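Local coordinates for membrane-bound lytic murein transglycosylase (Agrobacterium tumefaciens, PDB 2PNW), which probably cleaves the glycan strands of bacterial cell-wall peptidoglycan as a lytic transglycosylase of the MltA family, at residues V12-L17 against Y359-R364; L106-T111 against A175-K180; R122-L127 against R170-A175. One frame throughout, in Å; residues are numbered along the deposited sequence.

Contact 1: residues V12-L17 against Y359-R364; sequences VSFRDL and YILLPR
L17 lays its CD1 methyl over one face of the Y359 ring. CD1 of L17 stands 3.9 Å from the centroid of the Y359 ring and 24° off its normal, a CH-pi contact. It is displaced toward the rim, and its nearest ring atom is CD1 of Y359, at 3.6 Å. The two side chains run past each other in opposite directions. L17 has CG beside its backbone N (chi1 -87°), which swings the branch toward strand 353-363.

V12 reaches the same ring atom by another route. Its CG2 lies 4.0 Å from CD1 of Y359, and the two side chains cross at about a right angle. At the far end of the tyrosine, OH is 3.7 Å from the backbone O of D16.

The CE1 and CZ corner of the F14 ring meets both methyls of L361. CE1 of F14 is 3.9 Å from CD2 of L361, and CD1 of L361 lies in the ring plane at the edge. A looser touch, CD2 of L17 to CD2 of L361 at 4.4 Å, joins the two groups. No hydrogen bond crosses between the segments. The loop after strand 8-11 packs by apolar contact onto strand 353-363, most of which falls in the 3D domain.

Within the turn that carries F14 and L17, D16 OD2 accepts from S13 N at 3.0 Å, on its anti side. S13 OG accepts from R15 N, an ST turn at the start of the 3-10 segment 14-16.

Outside the two segments, W20 meets the F14 ring and F301 touches L17 and Y359. At this end strand 353-363 lies between strands 83-89 and 299-304, and helix 72-82 adds F79 against L361 and E80 against F14.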
loop_
_atom_site.group_PDB
_atom_site.type_symbol
_atom_site.label_atom_id
_atom_site.label_comp_id
_atom_site.label_asym_id
_atom_site.label_seq_id
_atom_site.Cartn_x
_atom_site.Cartn_y
_atom_site.Cartn_z
ATOM N N VAL A 12 23.275 13.310 -4.262
ATOM C CA VAL A 12 24.168 12.516 -5.097
ATOM C C VAL A 12 23.975 12.990 -6.534
ATOM O O VAL A 12 23.166 13.894 -6.794
ATOM C CB VAL A 12 23.896 10.993 -5.005
ATOM C CG1 VAL A 12 24.206 10.447 -3.614
ATOM C CG2 VAL A 12 22.442 10.646 -5.423
ATOM N N SER A 13 24.734 12.393 -7.449
ATOM C CA SER A 13 24.605 12.607 -8.871
ATOM C C SER A 13 23.859 11.419 -9.469
ATOM O O SER A 13 23.835 10.343 -8.863
ATOM C CB SER A 13 26.008 12.701 -9.489
ATOM O OG SER A 13 25.993 12.287 -10.849
ATOM N N PHE A 14 23.269 11.594 -10.655
ATOM C CA PHE A 14 22.574 10.477 -11.312
ATOM C C PHE A 14 23.531 9.319 -11.647
ATOM O O PHE A 14 23.115 8.164 -11.694
ATOM C CB PHE A 14 21.759 10.937 -12.534
ATOM C CG PHE A 14 20.419 11.550 -12.173
ATOM C CD1 PHE A 14 19.294 10.745 -11.980
ATOM C CD2 PHE A 14 20.288 12.926 -12.036
ATOM C CE1 PHE A 14 18.048 11.310 -11.649
ATOM C CE2 PHE A 14 19.048 13.504 -11.703
ATOM C CZ PHE A 14 17.929 12.681 -11.505
ATOM N N ARG A 15 24.819 9.643 -11.827
ATOM C CA ARG A 15 25.898 8.641 -11.926
ATOM C C ARG A 15 26.042 7.750 -10.693
ATOM O O ARG A 15 26.603 6.670 -10.782
ATOM C CB ARG A 15 27.253 9.313 -12.178
ATOM C CG ARG A 15 27.573 9.551 -13.633
ATOM C CD ARG A 15 27.064 10.891 -14.109
ATOM N NE ARG A 15 28.063 11.572 -14.934
ATOM C CZ ARG A 15 27.908 12.789 -15.456
ATOM N NH1 ARG A 15 26.786 13.477 -15.247
ATOM N NH2 ARG A 15 28.879 13.320 -16.196
ATOM N N ASP A 16 25.554 8.210 -9.545
ATOM C CA ASP A 16 25.646 7.438 -8.313
ATOM C C ASP A 16 24.496 6.438 -8.124
ATOM O O ASP A 16 24.510 5.644 -7.180
ATOM C CB ASP A 16 25.728 8.380 -7.109
ATOM C CG ASP A 16 27.006 9.218 -7.101
ATOM O OD1 ASP A 16 28.101 8.635 -7.304
ATOM O OD2 ASP A 16 26.920 10.457 -6.883
ATOM N N LEU A 17 23.494 6.494 -8.997
ATOM C CA LEU A 17 22.332 5.614 -8.879
ATOM C C LEU A 17 22.609 4.359 -9.677
ATOM O O LEU A 17 22.565 4.391 -10.904
ATOM C CB LEU A 17 21.055 6.313 -9.382
ATOM C CG LEU A 17 20.192 7.200 -8.467
ATOM C CD1 LEU A 17 21.008 8.133 -7.614
ATOM C CD2 LEU A 17 19.191 7.997 -9.328
ATOM N N TYR A 359 16.752 6.361 -2.991
ATOM C CA TYR A 359 17.145 7.711 -3.416
ATOM C C TYR A 359 15.866 8.426 -3.818
ATOM O O TYR A 359 15.107 7.901 -4.625
ATOM C CB TYR A 359 18.108 7.694 -4.619
ATOM C CG TYR A 359 19.351 6.834 -4.482
ATOM C CD1 TYR A 359 20.580 7.404 -4.129
ATOM C CD2 TYR A 359 19.302 5.459 -4.712
ATOM C CE1 TYR A 359 21.725 6.626 -4.004
ATOM C CE2 TYR A 359 20.448 4.653 -4.578
ATOM C CZ TYR A 359 21.659 5.252 -4.230
ATOM O OH TYR A 359 22.808 4.471 -4.131
ATOM N N ILE A 360 15.623 9.612 -3.278
ATOM C CA ILE A 360 14.426 10.379 -3.646
ATOM C C ILE A 360 14.820 11.440 -4.679
ATOM O O ILE A 360 15.926 12.024 -4.609
ATOM C CB ILE A 360 13.702 10.984 -2.382
ATOM C CG1 ILE A 360 12.348 11.607 -2.757
ATOM C CG2 ILE A 360 14.589 12.015 -1.657
ATOM C CD1 ILE A 360 11.538 12.096 -1.523
ATOM N N LEU A 361 13.951 11.682 -5.659
ATOM C CA LEU A 361 14.232 12.709 -6.653
ATOM C C LEU A 361 13.387 13.921 -6.300
ATOM O O LEU A 361 12.150 13.854 -6.342
ATOM C CB LEU A 361 13.928 12.231 -8.072
ATOM C CG LEU A 361 14.604 10.974 -8.649
ATOM C CD1 LEU A 361 14.382 10.929 -10.163
ATOM C CD2 LEU A 361 16.081 10.923 -8.352
ATOM N N LEU A 362 14.041 15.018 -5.924
ATOM C CA LEU A 362 13.295 16.236 -5.558
ATOM C C LEU A 362 13.176 17.173 -6.733
ATOM O O LEU A 362 14.155 17.386 -7.445
ATOM C CB LEU A 362 13.954 16.970 -4.384
ATOM C CG LEU A 362 14.258 16.164 -3.122
ATOM C CD1 LEU A 362 14.722 17.082 -2.013
ATOM C CD2 LEU A 362 13.007 15.396 -2.679
ATOM N N PRO A 363 11.983 17.773 -6.923
ATOM C CA PRO A 363 11.807 18.827 -7.908
ATOM C C PRO A 363 12.887 19.883 -7.663
ATOM O O PRO A 363 13.202 20.200 -6.496
ATOM C CB PRO A 363 10.435 19.411 -7.551
ATOM C CG PRO A 363 9.694 18.295 -6.873
ATOM C CD PRO A 363 10.735 17.491 -6.171
ATOM N N ARG A 364 13.465 20.425 -8.733
ATOM C CA ARG A 364 14.696 21.194 -8.541
ATOM C C ARG A 364 14.549 22.496 -7.745
ATOM O O ARG A 364 15.476 22.862 -7.027
ATOM C CB ARG A 364 15.584 21.257 -9.811
ATOM C CG ARG A 364 15.286 22.314 -10.824
ATOM C CD ARG A 364 16.143 22.112 -12.109
ATOM N NE ARG A 364 17.581 22.068 -11.842
ATOM C CZ ARG A 364 18.325 20.958 -11.794
ATOM N NH1 ARG A 364 19.625 21.046 -11.534
ATOM N NH2 ARG A 364 17.783 19.753 -11.995
#

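Contact 2: residues L106-T111 against A175-K180; sequences LEVSAT and AWARSK
S109 and W176 pair through two backbone hydrogen bonds, S109 N to W176 O and W176 N to S109 O, both 2.9 Å long. This is an antiparallel hydrogen-bonded pair.

Packing is tightest on the side of V108. Its CB sits 3.7 Å from CB of A175, and its CA makes a CA-H...O contact of 3.2 Å with W176 O. L106 continues this apolar side, with CD2 4.1 Å from CB of A177. I120 and L194 lie against both L106 and V108.

W176 points the other way. Its CG stands beside the backbone N (chi1 -82°), and the edge of the indole meets S109 O near the ring plane. CZ3 of W176 is 3.5 Å from A110 O.

The end at E107 and R178 is looser and wet. The two side chains lie side by side, but E107 OE1 and R178 NH1 are 5.0 Å apart, and a water bridges them. A second water links E107 O to R178 N.

Strand 173-177 ends at A177, and S179 then caps helix 180-189. The contact as a whole is a short antiparallel pairing of strands 96-109 and 173-177, part of the MltA-specific insert domain.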
loop_
_atom_site.group_PDB
_atom_site.type_symbol
_atom_site.label_atom_id
_atom_site.label_comp_id
_atom_site.label_asym_id
_atom_site.label_seq_id
_atom_site.Cartn_x
_atom_site.Cartn_y
_atom_site.Cartn_z
ATOM N N LEU A 106 -9.885 -12.597 -5.791
ATOM C CA LEU A 106 -10.615 -13.335 -4.774
ATOM C C LEU A 106 -11.934 -13.850 -5.324
ATOM O O LEU A 106 -12.766 -13.062 -5.782
ATOM C CB LEU A 106 -10.878 -12.429 -3.567
ATOM C CG LEU A 106 -11.562 -13.033 -2.330
ATOM C CD1 LEU A 106 -10.672 -14.084 -1.647
ATOM C CD2 LEU A 106 -11.960 -11.957 -1.330
ATOM N N GLU A 107 -12.131 -15.175 -5.281
ATOM C CA GLU A 107 -13.411 -15.772 -5.639
ATOM C C GLU A 107 -14.488 -15.403 -4.641
ATOM O O GLU A 107 -14.297 -15.547 -3.412
ATOM C CB GLU A 107 -13.300 -17.312 -5.711
ATOM C CG GLU A 107 -12.413 -17.779 -6.868
ATOM C CD GLU A 107 -12.276 -19.305 -6.930
ATOM O OE1 GLU A 107 -12.883 -20.030 -6.089
ATOM O OE2 GLU A 107 -11.541 -19.772 -7.827
ATOM N N VAL A 108 -15.636 -14.971 -5.170
ATOM C CA VAL A 108 -16.782 -14.590 -4.352
ATOM C C VAL A 108 -18.098 -15.028 -4.963
ATOM O O VAL A 108 -18.122 -15.505 -6.108
ATOM C CB VAL A 108 -16.826 -13.044 -4.116
ATOM C CG1 VAL A 108 -15.535 -12.583 -3.420
ATOM C CG2 VAL A 108 -17.017 -12.287 -5.448
ATOM N N SER A 109 -19.167 -14.873 -4.185
ATOM C CA SER A 109 -20.516 -15.045 -4.641
ATOM C C SER A 109 -21.388 -13.878 -4.182
ATOM O O SER A 109 -21.151 -13.246 -3.130
ATOM C CB SER A 109 -21.105 -16.361 -4.117
ATOM O OG SER A 109 -22.462 -16.489 -4.521
ATOM N N ALA A 110 -22.414 -13.595 -4.970
ATOM C CA ALA A 110 -23.390 -12.565 -4.604
ATOM C C ALA A 110 -24.389 -13.106 -3.572
ATOM O O ALA A 110 -25.112 -12.343 -2.947
ATOM C CB ALA A 110 -24.133 -12.066 -5.866
ATOM N N THR A 111 -24.406 -14.425 -3.410
ATOM C CA THR A 111 -25.364 -15.077 -2.524
ATOM C C THR A 111 -24.656 -15.947 -1.483
ATOM O O THR A 111 -23.818 -16.795 -1.812
ATOM C CB THR A 111 -26.372 -15.955 -3.306
ATOM O OG1 THR A 111 -25.656 -16.950 -4.045
ATOM C CG2 THR A 111 -27.216 -15.114 -4.265
ATOM N N ALA A 175 -20.049 -8.750 -1.247
ATOM C CA ALA A 175 -20.044 -10.136 -1.732
ATOM C C ALA A 175 -19.616 -11.047 -0.578
ATOM O O ALA A 175 -19.288 -10.549 0.503
ATOM C CB ALA A 175 -19.080 -10.311 -2.939
ATOM N N TRP A 176 -19.597 -12.365 -0.828
ATOM C CA TRP A 176 -19.195 -13.367 0.159
ATOM C C TRP A 176 -18.081 -14.219 -0.398
ATOM O O TRP A 176 -18.204 -14.757 -1.493
ATOM C CB TRP A 176 -20.375 -14.286 0.513
ATOM C CG TRP A 176 -21.301 -13.725 1.524
ATOM C CD1 TRP A 176 -21.257 -13.931 2.891
ATOM C CD2 TRP A 176 -22.414 -12.875 1.284
ATOM N NE1 TRP A 176 -22.278 -13.254 3.502
ATOM C CE2 TRP A 176 -23.006 -12.603 2.535
ATOM C CE3 TRP A 176 -22.974 -12.325 0.132
ATOM C CZ2 TRP A 176 -24.130 -11.815 2.664
ATOM C CZ3 TRP A 176 -24.073 -11.519 0.258
ATOM C CH2 TRP A 176 -24.641 -11.259 1.515
ATOM N N ALA A 177 -16.992 -14.340 0.354
ATOM C CA ALA A 177 -15.841 -15.166 -0.035
ATOM C C ALA A 177 -16.014 -16.579 0.553
ATOM O O ALA A 177 -16.850 -16.795 1.430
ATOM C CB ALA A 177 -14.551 -14.528 0.485
ATOM N N ARG A 178 -15.228 -17.531 0.066
ATOM C CA ARG A 178 -15.276 -18.910 0.586
ATOM C C ARG A 178 -14.029 -19.268 1.365
ATOM O O ARG A 178 -13.978 -20.353 1.964
ATOM C CB ARG A 178 -15.473 -19.937 -0.550
ATOM C CG ARG A 178 -14.383 -19.921 -1.601
ATOM C CD ARG A 178 -14.643 -20.984 -2.702
ATOM N NE ARG A 178 -14.750 -22.307 -2.094
ATOM C CZ ARG A 178 -15.344 -23.362 -2.648
ATOM N NH1 ARG A 178 -15.900 -23.272 -3.856
ATOM N NH2 ARG A 178 -15.378 -24.518 -1.979
ATOM N N SER A 179 -13.020 -18.394 1.341
ATOM C CA SER A 179 -11.785 -18.607 2.120
ATOM C C SER A 179 -11.539 -17.463 3.105
ATOM O O SER A 179 -11.320 -16.320 2.684
ATOM C CB SER A 179 -10.589 -18.759 1.194
ATOM O OG SER A 179 -9.362 -18.704 1.920
ATOM N N LYS A 180 -11.540 -17.755 4.406
ATOM C CA LYS A 180 -11.255 -16.684 5.375
ATOM C C LYS A 180 -9.810 -16.199 5.303
ATOM O O LYS A 180 -9.545 -15.005 5.498
ATOM C CB LYS A 180 -11.731 -17.017 6.815
ATOM C CG LYS A 180 -10.932 -18.010 7.595
ATOM C CD LYS A 180 -11.676 -18.333 8.901
ATOM C CE LYS A 180 -11.339 -19.714 9.407
ATOM N NZ LYS A 180 -12.153 -20.012 10.640
HETATM O O HOH W 1 -12.936 -16.785 -1.574
HETATM O O HOH W 2 -15.127 -21.690 -6.171
#

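Contact 3: residues R122-L127 against R170-A175; sequences RRPPEL and RGLEIA
R122 crosses L172 at about a right angle, and much of its length touches the 170-175 segment. CB of R122 is 3.8 Å from L172 O. CG of R122 packs 3.6 Å from CG1 of I174. The chain then bends (chi3 -84°), which turns the guanidinium back over the leucine. NE gives a hydrogen bond to a water that also donates to E173 O and, weakly, to G171 O. NH1 and NH2 have CD2 of L172 over one face of the group. NH2 of R122 also makes a weak bond of 3.0 Å to G171 O, near the guanidinium plane. R122 N donates to L172 O at 2.9 Å.

At the other end, R170 grips E126 end-on in a salt bridge. NH2 of R170 meets OE1 of E126 at 2.8 Å, and NH1 of R170 meets OE2 of E126 at 2.9 Å. Both oxygens are approached on their syn side but from out of the carboxylate plane, which is turned 32° from the guanidinium. The paired bonds restrain rotation of both groups. CD1 of L172 lies over the centre of one R170 face, so this leucine packs against both arginines. P125 CD approaches NH2 of R170 obliquely, while P124 CB is 4.2 Å from CD1 of L172.

P124 to L127 form a type I beta turn, closed by L127 N to P124 O. L127 O also accepts from NE and NH2 of R123, and this NH2 pairs with D129. The arrangement is a beta turn clasped to a neighbouring loop by a bidentate arginine-glutamate salt bridge, within the MltA-specific insert domain.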
loop_
_atom_site.group_PDB
_atom_site.type_symbol
_atom_site.label_atom_id
_atom_site.label_comp_id
_atom_site.label_asym_id
_atom_site.label_seq_id
_atom_site.Cartn_x
_atom_site.Cartn_y
_atom_site.Cartn_z
ATOM N N ARG A 122 -18.935 -3.086 3.069
ATOM C CA ARG A 122 -18.751 -1.653 2.803
ATOM C C ARG A 122 -18.669 -0.939 4.139
ATOM O O ARG A 122 -18.964 -1.527 5.186
ATOM C CB ARG A 122 -19.989 -1.036 2.112
ATOM C CG ARG A 122 -20.378 -1.551 0.769
ATOM C CD ARG A 122 -21.562 -0.676 0.253
ATOM N NE ARG A 122 -22.879 -1.092 0.729
ATOM C CZ ARG A 122 -23.622 -0.430 1.613
ATOM N NH1 ARG A 122 -23.194 0.725 2.129
ATOM N NH2 ARG A 122 -24.822 -0.893 1.954
ATOM N N ARG A 123 -18.332 0.358 4.101
ATOM C CA ARG A 123 -18.228 1.126 5.335
ATOM C C ARG A 123 -19.609 1.342 5.979
ATOM O O ARG A 123 -20.519 1.895 5.342
ATOM C CB ARG A 123 -17.585 2.480 5.029
ATOM C CG ARG A 123 -17.323 3.320 6.271
ATOM C CD ARG A 123 -16.802 4.683 5.814
ATOM N NE ARG A 123 -16.506 5.530 6.969
ATOM C CZ ARG A 123 -15.667 6.562 6.932
ATOM N NH1 ARG A 123 -15.037 6.884 5.795
ATOM N NH2 ARG A 123 -15.472 7.275 8.051
ATOM N N PRO A 124 -19.773 0.919 7.250
ATOM C CA PRO A 124 -21.027 1.162 7.991
ATOM C C PRO A 124 -21.214 2.664 8.201
ATOM O O PRO A 124 -20.233 3.361 8.439
ATOM C CB PRO A 124 -20.766 0.497 9.350
ATOM C CG PRO A 124 -19.660 -0.517 9.079
ATOM C CD PRO A 124 -18.797 0.158 8.062
ATOM N N PRO A 125 -22.470 3.155 8.171
ATOM C CA PRO A 125 -22.693 4.607 8.289
ATOM C C PRO A 125 -22.318 5.156 9.685
ATOM O O PRO A 125 -22.150 6.369 9.848
ATOM C CB PRO A 125 -24.207 4.751 8.033
ATOM C CG PRO A 125 -24.779 3.397 8.462
ATOM C CD PRO A 125 -23.736 2.393 8.060
ATOM N N GLU A 126 -22.204 4.269 10.686
ATOM C CA GLU A 126 -21.864 4.692 12.045
ATOM C C GLU A 126 -20.360 4.732 12.269
ATOM O O GLU A 126 -19.911 5.082 13.349
ATOM C CB GLU A 126 -22.569 3.827 13.120
ATOM C CG GLU A 126 -22.003 2.389 13.291
ATOM C CD GLU A 126 -22.574 1.342 12.300
ATOM O OE1 GLU A 126 -23.251 1.701 11.295
ATOM O OE2 GLU A 126 -22.324 0.129 12.534
ATOM N N LEU A 127 -19.583 4.343 11.261
ATOM C CA LEU A 127 -18.124 4.359 11.377
ATOM C C LEU A 127 -17.657 5.736 10.929
ATOM O O LEU A 127 -17.451 5.996 9.732
ATOM C CB LEU A 127 -17.457 3.260 10.536
ATOM C CG LEU A 127 -15.920 3.154 10.673
ATOM C CD1 LEU A 127 -15.509 2.694 12.094
ATOM C CD2 LEU A 127 -15.428 2.153 9.633
ATOM N N ARG A 170 -27.771 -6.153 7.636
ATOM C CA ARG A 170 -27.880 -4.707 7.432
ATOM C C ARG A 170 -27.667 -4.289 5.983
ATOM O O ARG A 170 -27.653 -3.098 5.668
ATOM C CB ARG A 170 -26.893 -3.998 8.365
ATOM C CG ARG A 170 -27.256 -4.201 9.857
ATOM C CD ARG A 170 -26.360 -3.404 10.783
ATOM N NE ARG A 170 -26.327 -1.994 10.395
ATOM C CZ ARG A 170 -25.338 -1.169 10.731
ATOM N NH1 ARG A 170 -24.317 -1.624 11.474
ATOM N NH2 ARG A 170 -25.371 0.106 10.333
ATOM N N GLY A 171 -27.487 -5.275 5.107
ATOM C CA GLY A 171 -27.264 -5.000 3.692
ATOM C C GLY A 171 -25.923 -4.366 3.390
ATOM O O GLY A 171 -25.757 -3.730 2.349
ATOM N N LEU A 172 -24.941 -4.581 4.274
ATOM C CA LEU A 172 -23.609 -4.000 4.103
ATOM C C LEU A 172 -22.620 -4.822 3.286
ATOM O O LEU A 172 -21.499 -4.372 3.041
ATOM C CB LEU A 172 -23.002 -3.679 5.482
ATOM C CG LEU A 172 -23.688 -2.551 6.266
ATOM C CD1 LEU A 172 -23.180 -2.537 7.724
ATOM C CD2 LEU A 172 -23.412 -1.200 5.555
ATOM N N GLU A 173 -23.020 -6.013 2.836
ATOM C CA GLU A 173 -22.097 -6.905 2.147
ATOM C C GLU A 173 -21.971 -6.502 0.678
ATOM O O GLU A 173 -22.991 -6.210 0.024
ATOM C CB GLU A 173 -22.579 -8.377 2.245
ATOM C CG GLU A 173 -22.817 -8.878 3.701
ATOM C CD GLU A 173 -24.191 -8.576 4.276
ATOM O OE1 GLU A 173 -25.074 -8.013 3.554
ATOM O OE2 GLU A 173 -24.389 -8.877 5.487
ATOM N N ILE A 174 -20.737 -6.475 0.193
ATOM C CA ILE A 174 -20.411 -6.338 -1.237
ATOM C C ILE A 174 -20.532 -7.707 -1.925
ATOM O O ILE A 174 -21.062 -7.809 -3.030
ATOM C CB ILE A 174 -18.974 -5.784 -1.399
ATOM C CG1 ILE A 174 -18.872 -4.370 -0.788
ATOM C CG2 ILE A 174 -18.501 -5.779 -2.895
ATOM C CD1 ILE A 174 -17.445 -3.862 -0.604
ATOM N N ALA A 175 -20.049 -8.750 -1.247
ATOM C CA ALA A 175 -20.044 -10.136 -1.732
ATOM C C ALA A 175 -19.616 -11.047 -0.578
ATOM O O ALA A 175 -19.288 -10.549 0.503
ATOM C CB ALA A 175 -19.080 -10.311 -2.939
HETATM O O HOH W 3 -23.837 -3.540 -0.470
#

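In the fold
Contacts 2 and 3 are neighbours, with centres 16 Å apart. They share A175 and strand 173-177, which pairs with strand 96-109 on one side and strand 118-121 on the other. All four of their segments fall in the MltA-specific insert domain. Contact 1 lies across the chain's centre, about 46 Å from contact 2 and 45 Å from contact 3, between centres. Its strand 353-363 also pairs with strand 96-109, so that long strand links the two regions. Along the chain, contact 1 spans contact 2, which spans contact 3. Contact 1 thus brings the two ends of the chain together, while contacts 2 and 3 join parts closer in sequence.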